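Local structure of ScaE cell-surface anchored scaffoldin protein (Ruminococcus flavefaciens, 2ZF9) at residues 69-77 with 141-149. The protein is a cell-surface anchoring scaffoldin of the cellulosome, and this part is its cohesin module, which binds dockerin modules. Numbering follows the deposited sequence.
Sequences LHIQFDPKL and DKYDVQVAY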
loop_
_atom_site.group_PDB
_atom_site.type_symbol
_atom_site.label_atom_id
_atom_site.label_comp_id
_atom_site.label_asym_id
_atom_site.label_seq_id
_atom_site.Cartn_x
_atom_site.Cartn_y
_atom_site.Cartn_z
ATOM N N LEU A 69 5.635 4.380 2.150
ATOM C CA LEU A 69 5.114 3.093 1.681
ATOM C C LEU A 69 5.418 2.899 0.220
ATOM O O LEU A 69 4.998 3.719 -0.614
ATOM C CB LEU A 69 3.622 2.990 1.950
ATOM C CG LEU A 69 3.198 3.028 3.430
ATOM C CD1 LEU A 69 1.686 3.174 3.499
ATOM C CD2 LEU A 69 3.619 1.747 4.173
ATOM N N HIS A 70 6.168 1.835 -0.088
ATOM C CA HIS A 70 6.487 1.522 -1.472
ATOM C C HIS A 70 5.485 0.512 -1.990
ATOM O O HIS A 70 5.248 -0.523 -1.372
ATOM C CB HIS A 70 7.889 0.926 -1.598
ATOM C CG HIS A 70 8.986 1.933 -1.450
ATOM N ND1 HIS A 70 9.564 2.227 -0.236
ATOM C CD2 HIS A 70 9.642 2.682 -2.373
ATOM C CE1 HIS A 70 10.521 3.124 -0.407
ATOM N NE2 HIS A 70 10.594 3.412 -1.701
ATOM N N ILE A 71 4.891 0.810 -3.137
ATOM C CA ILE A 71 3.946 -0.121 -3.719
ATOM C C ILE A 71 4.601 -0.667 -4.976
ATOM O O ILE A 71 5.072 0.101 -5.807
ATOM C CB ILE A 71 2.614 0.620 -4.074
ATOM C CG1 ILE A 71 1.964 1.103 -2.764
ATOM C CG2 ILE A 71 1.656 -0.293 -4.897
ATOM C CD1 ILE A 71 0.844 2.050 -2.985
ATOM N N GLN A 72 4.651 -1.986 -5.098
ATOM C CA GLN A 72 5.242 -2.583 -6.295
ATOM C C GLN A 72 4.200 -3.483 -6.945
ATOM O O GLN A 72 3.297 -3.980 -6.257
ATOM C CB GLN A 72 6.499 -3.390 -5.957
ATOM C CG GLN A 72 6.240 -4.563 -5.074
ATOM C CD GLN A 72 7.512 -5.306 -4.722
ATOM O OE1 GLN A 72 8.628 -4.738 -4.767
ATOM N NE2 GLN A 72 7.359 -6.569 -4.347
ATOM N N PHE A 73 4.322 -3.675 -8.253
ATOM C CA PHE A 73 3.317 -4.456 -8.979
ATOM C C PHE A 73 3.964 -5.294 -10.097
ATOM O O PHE A 73 5.076 -5.021 -10.557
ATOM C CB PHE A 73 2.235 -3.533 -9.556
ATOM C CG PHE A 73 2.794 -2.300 -10.243
ATOM C CD1 PHE A 73 2.939 -1.079 -9.534
ATOM C CD2 PHE A 73 3.172 -2.341 -11.605
ATOM C CE1 PHE A 73 3.469 0.062 -10.157
ATOM C CE2 PHE A 73 3.689 -1.202 -12.243
ATOM C CZ PHE A 73 3.839 0.022 -11.503
ATOM N N ASP A 74 3.236 -6.309 -10.516
ATOM C CA ASP A 74 3.640 -7.159 -11.647
ATOM C C ASP A 74 4.152 -6.258 -12.778
ATOM O O ASP A 74 3.423 -5.375 -13.226
ATOM C CB ASP A 74 2.387 -7.924 -12.121
ATOM C CG ASP A 74 2.727 -9.079 -13.040
ATOM O OD1 ASP A 74 2.413 -10.238 -12.676
ATOM O OD2 ASP A 74 3.341 -8.808 -14.082
ATOM N N PRO A 75 5.402 -6.475 -13.257
ATOM C CA PRO A 75 6.000 -5.639 -14.303
ATOM C C PRO A 75 5.187 -5.616 -15.621
ATOM O O PRO A 75 5.380 -4.751 -16.441
ATOM C CB PRO A 75 7.374 -6.290 -14.542
ATOM C CG PRO A 75 7.625 -7.121 -13.368
ATOM C CD PRO A 75 6.299 -7.580 -12.867
ATOM N N LYS A 76 4.255 -6.540 -15.800
ATOM C CA LYS A 76 3.384 -6.483 -16.977
ATOM C C LYS A 76 2.320 -5.397 -16.880
ATOM O O LYS A 76 1.682 -5.054 -17.893
ATOM C CB LYS A 76 2.670 -7.828 -17.174
ATOM C CG LYS A 76 3.573 -8.872 -17.774
ATOM C CD LYS A 76 2.937 -10.244 -17.711
ATOM C CE LYS A 76 3.895 -11.234 -18.325
ATOM N NZ LYS A 76 3.355 -12.610 -18.276
ATOM N N LEU A 77 2.069 -4.911 -15.665
ATOM C CA LEU A 77 1.087 -3.815 -15.467
ATOM C C LEU A 77 1.795 -2.503 -15.676
ATOM O O LEU A 77 3.003 -2.434 -15.513
ATOM C CB LEU A 77 0.498 -3.844 -14.053
ATOM C CG LEU A 77 -0.305 -5.062 -13.572
ATOM C CD1 LEU A 77 -0.740 -4.859 -12.103
ATOM C CD2 LEU A 77 -1.538 -5.283 -14.452
ATOM N N ASP A 141 -5.489 -15.088 -15.543
ATOM C CA ASP A 141 -4.236 -14.321 -15.313
ATOM C C ASP A 141 -4.376 -13.541 -14.003
ATOM O O ASP A 141 -5.469 -13.070 -13.713
ATOM C CB ASP A 141 -3.937 -13.351 -16.472
ATOM C CG ASP A 141 -3.294 -14.047 -17.681
ATOM O OD1 ASP A 141 -2.798 -15.183 -17.541
ATOM O OD2 ASP A 141 -3.302 -13.460 -18.774
ATOM N N LYS A 142 -3.299 -13.441 -13.216
ATOM C CA LYS A 142 -3.319 -12.710 -11.941
ATOM C C LYS A 142 -2.056 -11.878 -11.858
ATOM O O LYS A 142 -0.987 -12.394 -12.074
ATOM C CB LYS A 142 -3.343 -13.682 -10.764
ATOM C CG LYS A 142 -3.486 -13.041 -9.378
ATOM C CD LYS A 142 -3.644 -14.151 -8.321
ATOM C CE LYS A 142 -3.727 -13.606 -6.929
ATOM N NZ LYS A 142 -4.111 -14.705 -5.991
ATOM N N TYR A 143 -2.207 -10.597 -11.564
ATOM C CA TYR A 143 -1.095 -9.641 -11.485
ATOM C C TYR A 143 -1.081 -9.080 -10.065
ATOM O O TYR A 143 -2.020 -8.372 -9.691
ATOM C CB TYR A 143 -1.359 -8.498 -12.464
ATOM C CG TYR A 143 -1.657 -8.950 -13.874
ATOM C CD1 TYR A 143 -0.610 -9.239 -14.773
ATOM C CD2 TYR A 143 -2.974 -9.084 -14.321
ATOM C CE1 TYR A 143 -0.884 -9.648 -16.095
ATOM C CE2 TYR A 143 -3.260 -9.491 -15.631
ATOM C CZ TYR A 143 -2.211 -9.789 -16.501
ATOM O OH TYR A 143 -2.476 -10.193 -17.781
ATOM N N ASP A 144 -0.046 -9.418 -9.278
ATOM C CA ASP A 144 0.053 -9.029 -7.856
ATOM C C ASP A 144 0.366 -7.526 -7.709
ATOM O O ASP A 144 1.104 -6.944 -8.521
ATOM C CB ASP A 144 1.167 -9.832 -7.138
ATOM C CG ASP A 144 0.829 -11.284 -6.968
ATOM O OD1 ASP A 144 -0.359 -11.602 -6.789
ATOM O OD2 ASP A 144 1.761 -12.099 -6.994
ATOM N N VAL A 145 -0.199 -6.918 -6.665
ATOM C CA VAL A 145 0.075 -5.502 -6.341
ATOM C C VAL A 145 0.282 -5.473 -4.825
ATOM O O VAL A 145 -0.617 -5.846 -4.056
ATOM C CB VAL A 145 -1.152 -4.617 -6.757
ATOM C CG1 VAL A 145 -0.898 -3.123 -6.451
ATOM C CG2 VAL A 145 -1.486 -4.822 -8.243
ATOM N N GLN A 146 1.458 -4.994 -4.414
ATOM C CA GLN A 146 2.009 -5.298 -3.114
ATOM C C GLN A 146 2.628 -4.082 -2.421
ATOM O O GLN A 146 3.286 -3.249 -3.052
ATOM C CB GLN A 146 3.106 -6.360 -3.259
ATOM C CG GLN A 146 2.618 -7.681 -3.819
ATOM C CD GLN A 146 3.758 -8.690 -3.976
ATOM O OE1 GLN A 146 4.893 -8.330 -4.315
ATOM N NE2 GLN A 146 3.452 -9.941 -3.739
ATOM N N VAL A 147 2.473 -4.039 -1.101
ATOM C CA VAL A 147 3.364 -3.215 -0.265
ATOM C C VAL A 147 4.657 -3.973 -0.052
ATOM O O VAL A 147 4.628 -5.140 0.309
ATOM C CB VAL A 147 2.747 -2.928 1.135
ATOM C CG1 VAL A 147 3.782 -2.111 2.018
ATOM C CG2 VAL A 147 1.405 -2.147 0.972
ATOM N N ALA A 148 5.787 -3.309 -0.271
ATOM C CA ALA A 148 7.098 -3.946 -0.132
ATOM C C ALA A 148 7.917 -3.188 0.918
ATOM O O ALA A 148 7.786 -1.979 1.025
ATOM C CB ALA A 148 7.838 -3.912 -1.491
ATOM N N TYR A 149 8.799 -3.892 1.632
ATOM C CA TYR A 149 9.641 -3.309 2.669
ATOM C C TYR A 149 11.107 -3.563 2.306
ATOM O O TYR A 149 11.471 -4.656 1.880
ATOM C CB TYR A 149 9.354 -3.949 4.080
ATOM C CG TYR A 149 10.263 -3.345 5.133
ATOM C CD1 TYR A 149 9.970 -2.111 5.675
ATOM C CD2 TYR A 149 11.445 -3.979 5.545
ATOM C CE1 TYR A 149 10.812 -1.484 6.577
ATOM C CE2 TYR A 149 12.308 -3.351 6.465
ATOM C CZ TYR A 149 11.974 -2.082 6.960
ATOM O OH TYR A 149 12.760 -1.432 7.891
HETATM O O HOH W 1 6.612 0.122 2.168
HETATM O O HOH W 2 2.047 -11.020 -10.259
#
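Q72 turns its CG in between its own backbone N and carbonyl carbon (chi1 63°), and Q146 sets its CG beside the backbone N (chi1 -62°). Both chains then run on extended and meet across the strands. NE2 of Q72 donates to OE1 of Q146 at 3.0 Å. The two amide planes are 22° apart, and the acceptor lies nearly in the amide plane of Q72. The amide of Q72 also covers the methyl of A148, with Q72 CD 3.5 Å from A148 CB. The same two glutamines form a hydrogen-bonded antiparallel pair: Q72 N reaches Q146 O at 2.8 Å, and Q146 N returns to Q72 O. With an alanine here in place of Q72, OE1 of Q146 would probably lose this donor and the A148 methyl its amide cover.

The strands are antiparallel neighbours in the beta-sandwich of the cohesin fold. On the other face, I71 CG2 meets V145 CG1 at 4.1 Å. V145 and V147 point into the core there, against M53 and L55 of strand 50-58.

Past F73 the chain leaves the strand in a type I turn, D74 to L77. D74 OD2 accepts from K76 N in an Asx turn, using its anti lone pair. The D74 carboxylate stands at the edge of the Y143 ring, D74 CG 3.8 Å from Y143 CD1. L77 CD2 sits over a face of that ring, 4.2 Å from its centroid. A water links D74 OD1 to D144 N.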